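Local coordinates for protein xylulose kinase (Escherichia coli, PDB 2ITM) that phosphorylates D-xylulose to D-xylulose 5-phosphate with ATP, and less efficiently phosphorylates 1-deoxy-D-xylulose, at residues A[285-290]-A[378-383]; A[260-265]-A[277-282]. One frame throughout, in Å; residues are numbered along the deposited sequence.

Interaction 1 of 2, residues A[285-290]-A[378-383]; sequences WHLMSV and DVVHAC. With XUL (D-xylulose), chain C.
Leu287 and Val380 mark the closest backbone approach, 7.2 Å between their CA atoms, where strand 285-290 passes the C-terminal part of helix 358-381 and the residues that follow it. The interface is small and apolar; no hydrogen bond crosses it. On the strand side Leu287 makes most of the contact, and Val380 answers it from the helix. The CD2 methyl of Leu287 comes 3.5 Å from Cys383 CB. The same methyl lies 4.0 Å from Val380 O and 4.4 Å from Val380 CG1, so one branch fills the corner between the two residues. Val380 O is not left to this methyl alone, because it accepts the backbone N-H of Cys383 at 3.0 Å. Val380 reaches the strand with both branches. CG1 lies toward Leu287, while CG2 meets Ser289 CB at 4.0 Å. In Val380 CG1 is anti to the backbone N (chi1 163°), which leaves CG2 anti to the carbonyl carbon and directed at Ser289.

This is helix-on-sheet packing in the C-terminal domain of an FGGY kinase, a member of the actin-like ATPase superfamily. Strand 285-291 lies between strands 275-278 and 257-262 in a mixed sheet. Side chains alternate along it. Leu287 and Ser289 direct their CB atoms at the helix, and Val274 and Ile385 also touch Leu287. The CB of Met288 points away from the helix. It lies at the edge of the His286 ring, in the ring plane. The Met288 chain bends at chi2 (73°) and again at chi3 (128°), and this brings its CE methyl 3.4 Å from O2 of the bound D-xylulose. Val290 CG2 is 4.0 Å from the same O2. The sugar is hydrogen-bonded to Met77 N, His78 NE2 and Asp233 OD2.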
ATOM      1  N   TRP A 285       9.931  40.935   5.433  1.00 29.60           N
ATOM      2  CA  TRP A 285       9.958  39.691   6.182  1.00 24.29           C
ATOM      3  C   TRP A 285       9.037  38.687   5.486  1.00 23.08           C
ATOM      4  O   TRP A 285       8.166  39.070   4.733  1.00 29.55           O
ATOM      5  CB  TRP A 285       9.426  39.932   7.589  1.00 36.74           C
ATOM      6  CG  TRP A 285      10.390  40.483   8.548  1.00 17.29           C
ATOM      7  CD1 TRP A 285      11.262  39.790   9.294  1.00 24.62           C
ATOM      8  CD2 TRP A 285      10.560  41.849   8.895  1.00 26.05           C
ATOM      9  NE1 TRP A 285      11.986  40.636  10.091  1.00 34.91           N
ATOM     10  CE2 TRP A 285      11.570  41.914   9.856  1.00 34.58           C
ATOM     11  CE3 TRP A 285       9.959  43.035   8.483  1.00 21.64           C
ATOM     12  CZ2 TRP A 285      11.989  43.104  10.409  1.00 31.81           C
ATOM     13  CZ3 TRP A 285      10.374  44.207   9.031  1.00 42.00           C
ATOM     14  CH2 TRP A 285      11.377  44.240   9.986  1.00 40.89           C
ATOM     15  N   HIS A 286       9.217  37.406   5.766  1.00 25.36           N
ATOM     16  CA  HIS A 286       8.434  36.359   5.126  1.00 29.37           C
ATOM     17  C   HIS A 286       8.243  35.095   5.944  1.00 29.22           C
ATOM     18  O   HIS A 286       9.024  34.784   6.834  1.00 32.79           O
ATOM     19  CB  HIS A 286       8.974  36.011   3.740  1.00 32.86           C
ATOM     20  CG  HIS A 286      10.097  35.023   3.748  1.00 26.54           C
ATOM     21  ND1 HIS A 286      11.417  35.400   3.706  1.00 25.18           N
ATOM     22  CD2 HIS A 286      10.097  33.672   3.772  1.00 21.03           C
ATOM     23  CE1 HIS A 286      12.180  34.325   3.711  1.00 35.03           C
ATOM     24  NE2 HIS A 286      11.402  33.265   3.752  1.00 29.33           N
ATOM     25  N   LEU A 287       7.184  34.375   5.622  1.00 28.13           N
ATOM     26  CA  LEU A 287       6.971  33.041   6.133  1.00 36.16           C
ATOM     27  C   LEU A 287       7.269  32.062   5.021  1.00 26.54           C
ATOM     28  O   LEU A 287       7.159  32.388   3.854  1.00 26.37           O
ATOM     29  CB  LEU A 287       5.530  32.868   6.601  1.00 35.57           C
ATOM     30  CG  LEU A 287       5.208  33.123   8.063  1.00 40.20           C
ATOM     31  CD1 LEU A 287       6.026  34.224   8.610  1.00 41.11           C
ATOM     32  CD2 LEU A 287       3.757  33.425   8.233  1.00 38.57           C
ATOM     33  N   MET A 288       7.648  30.858   5.395  1.00 33.27           N
ATOM     34  CA  MET A 288       7.778  29.792   4.424  1.00 38.17           C
ATOM     35  C   MET A 288       7.519  28.411   5.005  1.00 23.32           C
ATOM     36  O   MET A 288       7.689  28.180   6.193  1.00 24.35           O
ATOM     37  CB  MET A 288       9.111  29.878   3.671  1.00 30.43           C
ATOM     38  CG  MET A 288      10.214  29.003   4.192  1.00 55.95           C
ATOM     39  SD  MET A 288       9.966  27.272   3.807  1.00 66.84           S
ATOM     40  CE  MET A 288      11.515  26.858   3.058  1.00 46.16           C
ATOM     41  N   SER A 289       7.084  27.510   4.141  1.00 24.49           N
ATOM     42  CA  SER A 289       6.849  26.139   4.516  1.00 25.91           C
ATOM     43  C   SER A 289       7.201  25.227   3.367  1.00 30.90           C
ATOM     44  O   SER A 289       6.823  25.477   2.235  1.00 23.59           O
ATOM     45  CB  SER A 289       5.396  25.946   4.918  1.00 28.57           C
ATOM     46  OG  SER A 289       5.169  24.630   5.329  1.00 41.85           O
ATOM     47  N   VAL A 290       7.939  24.173   3.668  1.00 25.71           N
ATOM     48  CA  VAL A 290       8.159  23.128   2.700  1.00 38.19           C
ATOM     49  C   VAL A 290       6.829  22.503   2.319  1.00 23.11           C
ATOM     50  O   VAL A 290       5.987  22.252   3.160  1.00 37.77           O
ATOM     51  CB  VAL A 290       9.157  22.080   3.172  1.00 26.12           C
ATOM     52  CG1 VAL A 290       9.370  21.043   2.118  1.00 33.14           C
ATOM     53  CG2 VAL A 290      10.460  22.723   3.501  1.00 33.00           C
ATOM     54  N   ASP A 378      -3.288  26.954   4.367  1.00 30.50           N
ATOM     55  CA  ASP A 378      -4.101  27.373   5.500  1.00 19.22           C
ATOM     56  C   ASP A 378      -3.273  27.594   6.768  1.00 25.09           C
ATOM     57  O   ASP A 378      -3.449  28.563   7.465  1.00 30.57           O
ATOM     58  CB  ASP A 378      -5.189  26.338   5.772  1.00 35.18           C
ATOM     59  CG  ASP A 378      -6.324  26.387   4.763  1.00 40.62           C
ATOM     60  OD1 ASP A 378      -6.406  27.352   3.999  1.00 27.70           O
ATOM     61  OD2 ASP A 378      -7.173  25.493   4.671  1.00 34.47           O
ATOM     62  N   VAL A 379      -2.371  26.668   7.054  1.00 24.45           N
ATOM     63  CA  VAL A 379      -1.497  26.764   8.208  1.00 20.51           C
ATOM     64  C   VAL A 379      -0.654  28.067   8.198  1.00 23.65           C
ATOM     65  O   VAL A 379      -0.606  28.790   9.176  1.00 29.91           O
ATOM     66  CB  VAL A 379      -0.575  25.533   8.309  1.00 27.45           C
ATOM     67  CG1 VAL A 379       0.432  25.701   9.417  1.00 25.85           C
ATOM     68  CG2 VAL A 379      -1.374  24.285   8.493  1.00 20.99           C
ATOM     69  N   VAL A 380      -0.017  28.350   7.072  1.00 32.31           N
ATOM     70  CA  VAL A 380       0.705  29.593   6.879  1.00 23.10           C
ATOM     71  C   VAL A 380      -0.189  30.815   7.058  1.00 27.46           C
ATOM     72  O   VAL A 380       0.187  31.778   7.700  1.00 27.74           O
ATOM     73  CB  VAL A 380       1.414  29.602   5.526  1.00 34.75           C
ATOM     74  CG1 VAL A 380       1.822  30.984   5.119  1.00 35.30           C
ATOM     75  CG2 VAL A 380       2.616  28.687   5.574  1.00 41.91           C
ATOM     76  N   HIS A 381      -1.385  30.757   6.493  1.00 25.76           N
ATOM     77  CA  HIS A 381      -2.312  31.864   6.569  1.00 25.88           C
ATOM     78  C   HIS A 381      -2.721  32.126   8.011  1.00 34.64           C
ATOM     79  O   HIS A 381      -2.828  33.260   8.429  1.00 37.10           O
ATOM     80  CB  HIS A 381      -3.504  31.630   5.656  1.00 28.76           C
ATOM     81  CG  HIS A 381      -3.139  31.561   4.205  1.00 31.66           C
ATOM     82  ND1 HIS A 381      -3.981  31.049   3.246  1.00 33.11           N
ATOM     83  CD2 HIS A 381      -2.016  31.935   3.554  1.00 21.66           C
ATOM     84  CE1 HIS A 381      -3.396  31.118   2.067  1.00 27.87           C
ATOM     85  NE2 HIS A 381      -2.202  31.652   2.226  1.00 25.37           N
ATOM     86  N   ALA A 382      -2.902  31.060   8.770  1.00 35.35           N
ATOM     87  CA  ALA A 382      -3.306  31.156  10.155  1.00 35.00           C
ATOM     88  C   ALA A 382      -2.286  31.921  10.992  1.00 39.81           C
ATOM     89  O   ALA A 382      -2.573  32.338  12.107  1.00 25.89           O
ATOM     90  CB  ALA A 382      -3.532  29.778  10.717  1.00 36.87           C
ATOM     91  N   CYS A 383      -1.090  32.084  10.438  1.00 25.51           N
ATOM     92  CA  CYS A 383      -0.002  32.741  11.136  1.00 32.83           C
ATOM     93  C   CYS A 383      -0.199  34.246  11.052  1.00 35.57           C
ATOM     94  O   CYS A 383       0.356  34.994  11.837  1.00 34.90           O
ATOM     95  CB  CYS A 383       1.356  32.331  10.555  1.00 24.37           C
ATOM     96  SG  CYS A 383       1.863  30.633  10.872  1.00 28.49           S
TER
HETATM   97  C1  XUL C4930      14.902  25.648   4.507  1.00 94.04           C
HETATM   98  C2  XUL C4930      14.701  25.559   3.003  1.00101.84           C
HETATM   99  C3  XUL C4930      15.774  26.078   2.114  1.00 47.09           C
HETATM  100  C4  XUL C4930      16.329  24.868   1.408  1.00 57.13           C
HETATM  101  C5  XUL C4930      17.682  25.121   0.776  1.00 32.58           C
HETATM  102  O1  XUL C4930      14.518  26.908   4.994  1.00 49.32           O
HETATM  103  O2  XUL C4930      13.875  24.541   2.484  1.00 96.61           O
HETATM  104  O3  XUL C4930      16.777  26.563   2.958  1.00101.39           O
HETATM  105  O4  XUL C4930      16.444  23.897   2.410  1.00 93.06           O
HETATM  106  O5  XUL C4930      18.081  26.422   1.070  1.00 37.74           O

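Interaction 2 of 2, residues A[260-265]-A[277-282]; sequences FAVSEG and FCHALP
The His279 ring has Phe260 CZ over one face, 3.9 Å above the plane and offset toward the rim. The two rings are oblique to each other, with planes at 57° and centroids 5.4 Å apart. CZ lies closest to His279 CE1, with ND1 next. Val262 approaches the other end of the imidazole: its CG2 is 3.9 Å from CD2 and 4.1 Å from NE2, again at an oblique angle. The Val262 and His279 side chains cross at about a right angle. In Phe260 the ring carbon CG is anti to the backbone N (chi1 -172°), which extends the ring away from its strand to His279. His279 NE2 is hydrogen-bonded to Met243 O. Replacing His279 by alanine would remove the imidazole, which is likely to leave Phe260 CZ and Val262 CG2 without their shared partner and Met243 O without this hydrogen bond. The contact is buried. His279 follows strand 275-278 and reaches across to strand 257-262; strand 285-291 runs between these two in the sheet. Helix 233-241 covers the site, with Ala235 and Val239 touching His279 and Ala238 touching Phe260, while Met250 of strand 249-253 also packs against Phe260.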
ATOM      1  N   PHE A 260       5.695  30.401  -0.180  1.00 27.36           N
ATOM      2  CA  PHE A 260       6.440  31.568   0.256  1.00 25.43           C
ATOM      3  C   PHE A 260       5.502  32.764   0.267  1.00 29.91           C
ATOM      4  O   PHE A 260       4.882  33.071  -0.738  1.00 29.14           O
ATOM      5  CB  PHE A 260       7.600  31.813  -0.710  1.00 33.49           C
ATOM      6  CG  PHE A 260       8.558  32.866  -0.268  1.00 16.13           C
ATOM      7  CD1 PHE A 260       9.834  32.537   0.118  1.00 35.66           C
ATOM      8  CD2 PHE A 260       8.201  34.185  -0.277  1.00 34.85           C
ATOM      9  CE1 PHE A 260      10.721  33.501   0.514  1.00 36.37           C
ATOM     10  CE2 PHE A 260       9.088  35.159   0.115  1.00 28.07           C
ATOM     11  CZ  PHE A 260      10.343  34.813   0.513  1.00 38.66           C
ATOM     12  N   ALA A 261       5.375  33.396   1.417  1.00 19.55           N
ATOM     13  CA  ALA A 261       4.499  34.535   1.555  1.00 28.94           C
ATOM     14  C   ALA A 261       5.167  35.662   2.314  1.00 34.25           C
ATOM     15  O   ALA A 261       5.643  35.473   3.421  1.00 31.23           O
ATOM     16  CB  ALA A 261       3.224  34.135   2.223  1.00 31.52           C
ATOM     17  N   VAL A 262       5.191  36.835   1.708  1.00 22.19           N
ATOM     18  CA  VAL A 262       5.674  38.035   2.358  1.00 23.97           C
ATOM     19  C   VAL A 262       4.681  38.548   3.381  1.00 21.17           C
ATOM     20  O   VAL A 262       3.515  38.698   3.087  1.00 29.86           O
ATOM     21  CB  VAL A 262       5.929  39.142   1.350  1.00 33.31           C
ATOM     22  CG1 VAL A 262       6.350  40.387   2.045  1.00 30.29           C
ATOM     23  CG2 VAL A 262       6.958  38.720   0.351  1.00 31.85           C
ATOM     24  N   SER A 263       5.166  38.813   4.582  1.00 33.58           N
ATOM     25  CA  SER A 263       4.305  39.123   5.713  1.00 25.49           C
ATOM     26  C   SER A 263       4.237  40.615   5.980  1.00 41.24           C
ATOM     27  O   SER A 263       5.043  41.380   5.478  1.00 29.28           O
ATOM     28  CB  SER A 263       4.756  38.390   6.973  1.00 31.10           C
ATOM     29  OG  SER A 263       6.051  38.759   7.370  1.00 33.20           O
ATOM     30  N   GLU A 264       3.272  41.006   6.797  1.00 34.20           N
ATOM     31  CA  GLU A 264       3.224  42.342   7.349  1.00 40.87           C
ATOM     32  C   GLU A 264       4.104  42.490   8.580  1.00 46.17           C
ATOM     33  O   GLU A 264       3.711  42.165   9.693  1.00 34.38           O
ATOM     34  CB  GLU A 264       1.789  42.747   7.654  1.00 51.51           C
ATOM     35  CG  GLU A 264       1.579  44.238   7.821  1.00 60.96           C
ATOM     36  CD  GLU A 264       1.869  45.027   6.562  1.00 54.59           C
ATOM     37  OE1 GLU A 264       1.141  44.860   5.575  1.00 71.94           O
ATOM     38  OE2 GLU A 264       2.819  45.819   6.562  1.00 49.44           O
ATOM     39  N   GLY A 265       5.306  42.988   8.348  1.00 28.45           N
ATOM     40  CA  GLY A 265       6.365  42.909   9.315  1.00 40.37           C
ATOM     41  C   GLY A 265       6.660  41.509   9.789  1.00 35.73           C
ATOM     42  O   GLY A 265       6.349  40.531   9.130  1.00 30.19           O
ATOM     43  N   PHE A 277      11.476  34.239   8.527  1.00 22.65           N
ATOM     44  CA  PHE A 277      12.775  34.834   8.286  1.00 19.18           C
ATOM     45  C   PHE A 277      12.682  36.262   7.800  1.00 21.82           C
ATOM     46  O   PHE A 277      11.622  36.725   7.398  1.00 29.79           O
ATOM     47  CB  PHE A 277      13.549  34.017   7.260  1.00 27.68           C
ATOM     48  CG  PHE A 277      13.764  32.598   7.633  1.00 16.04           C
ATOM     49  CD1 PHE A 277      13.364  31.586   6.797  1.00 17.19           C
ATOM     50  CD2 PHE A 277      14.392  32.272   8.810  1.00 28.18           C
ATOM     51  CE1 PHE A 277      13.566  30.286   7.132  1.00 16.99           C
ATOM     52  CE2 PHE A 277      14.608  30.968   9.145  1.00 24.73           C
ATOM     53  CZ  PHE A 277      14.201  29.973   8.306  1.00 25.65           C
ATOM     54  N   CYS A 278      13.812  36.951   7.799  1.00 24.31           N
ATOM     55  CA  CYS A 278      13.941  38.176   7.046  1.00 20.22           C
ATOM     56  C   CYS A 278      13.853  37.897   5.550  1.00 21.43           C
ATOM     57  O   CYS A 278      14.260  36.850   5.091  1.00 25.60           O
ATOM     58  CB  CYS A 278      15.239  38.909   7.405  1.00 24.53           C
ATOM     59  SG  CYS A 278      15.433  39.396   9.123  1.00 29.91           S
ATOM     60  N   HIS A 279      13.295  38.838   4.807  1.00 27.62           N
ATOM     61  CA  HIS A 279      13.344  38.820   3.351  1.00 22.82           C
ATOM     62  C   HIS A 279      14.628  39.480   2.848  1.00 20.30           C
ATOM     63  O   HIS A 279      15.262  40.223   3.565  1.00 23.33           O
ATOM     64  CB  HIS A 279      12.107  39.520   2.778  1.00 22.31           C
ATOM     65  CG  HIS A 279      11.784  39.155   1.364  1.00 18.24           C
ATOM     66  ND1 HIS A 279      12.567  38.315   0.608  1.00 28.42           N
ATOM     67  CD2 HIS A 279      10.752  39.513   0.572  1.00 20.82           C
ATOM     68  CE1 HIS A 279      12.035  38.175  -0.589  1.00 26.37           C
ATOM     69  NE2 HIS A 279      10.933  38.896  -0.637  1.00 22.59           N
ATOM     70  N   ALA A 280      14.986  39.205   1.602  1.00 18.61           N
ATOM     71  CA  ALA A 280      16.207  39.730   1.014  1.00 19.16           C
ATOM     72  C   ALA A 280      16.081  41.189   0.573  1.00 25.32           C
ATOM     73  O   ALA A 280      16.890  41.694  -0.182  1.00 23.91           O
ATOM     74  CB  ALA A 280      16.660  38.862  -0.140  1.00 25.49           C
ATOM     75  N   LEU A 281      15.015  41.829   1.038  1.00 21.80           N
ATOM     76  CA  LEU A 281      14.872  43.257   0.829  1.00 23.79           C
ATOM     77  C   LEU A 281      14.712  43.997   2.139  1.00 20.16           C
ATOM     78  O   LEU A 281      14.341  43.424   3.144  1.00 20.03           O
ATOM     79  CB  LEU A 281      13.698  43.546  -0.103  1.00 21.74           C
ATOM     80  CG  LEU A 281      13.789  43.027  -1.531  1.00 17.20           C
ATOM     81  CD1 LEU A 281      12.434  42.880  -2.145  1.00 23.66           C
ATOM     82  CD2 LEU A 281      14.700  43.893  -2.386  1.00 20.23           C
ATOM     83  N   PRO A 282      14.991  45.289   2.102  1.00 28.67           N
ATOM     84  CA  PRO A 282      14.961  46.105   3.307  1.00 24.87           C
ATOM     85  C   PRO A 282      13.552  46.222   3.854  1.00 26.32           C
ATOM     86  O   PRO A 282      12.610  46.352   3.100  1.00 24.83           O
ATOM     87  CB  PRO A 282      15.475  47.448   2.814  1.00 33.94           C
ATOM     88  CG  PRO A 282      16.308  47.102   1.630  1.00 26.33           C
ATOM     89  CD  PRO A 282      15.582  46.015   0.973  1.00 35.05           C
TER

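Strand 285-291 joins the two contacts, whose centres are 11 Å apart. It supplies one side of interaction 1, and in the sheet it lies between strand 257-262 and strand 275-278, which leads into His279. Probable backbone hydrogen bonds bind it on both flanks: Leu287 N to Ala261 O at 2.9 Å, and His286 N to Phe277 O at 3.0 Å. The His286 ring also stacks on Phe260, with CG 3.3 Å from Phe260 CZ, so Phe260 packs with both His286 and His279. The strand of interaction 1 reaches the sugar through Met288, whose CB points away from the helix. Interaction 2 is set further back: the Phe260 side chain is about 9 Å from D-xylulose and about 8 Å from the side chain of Asp233, the inferred proton acceptor.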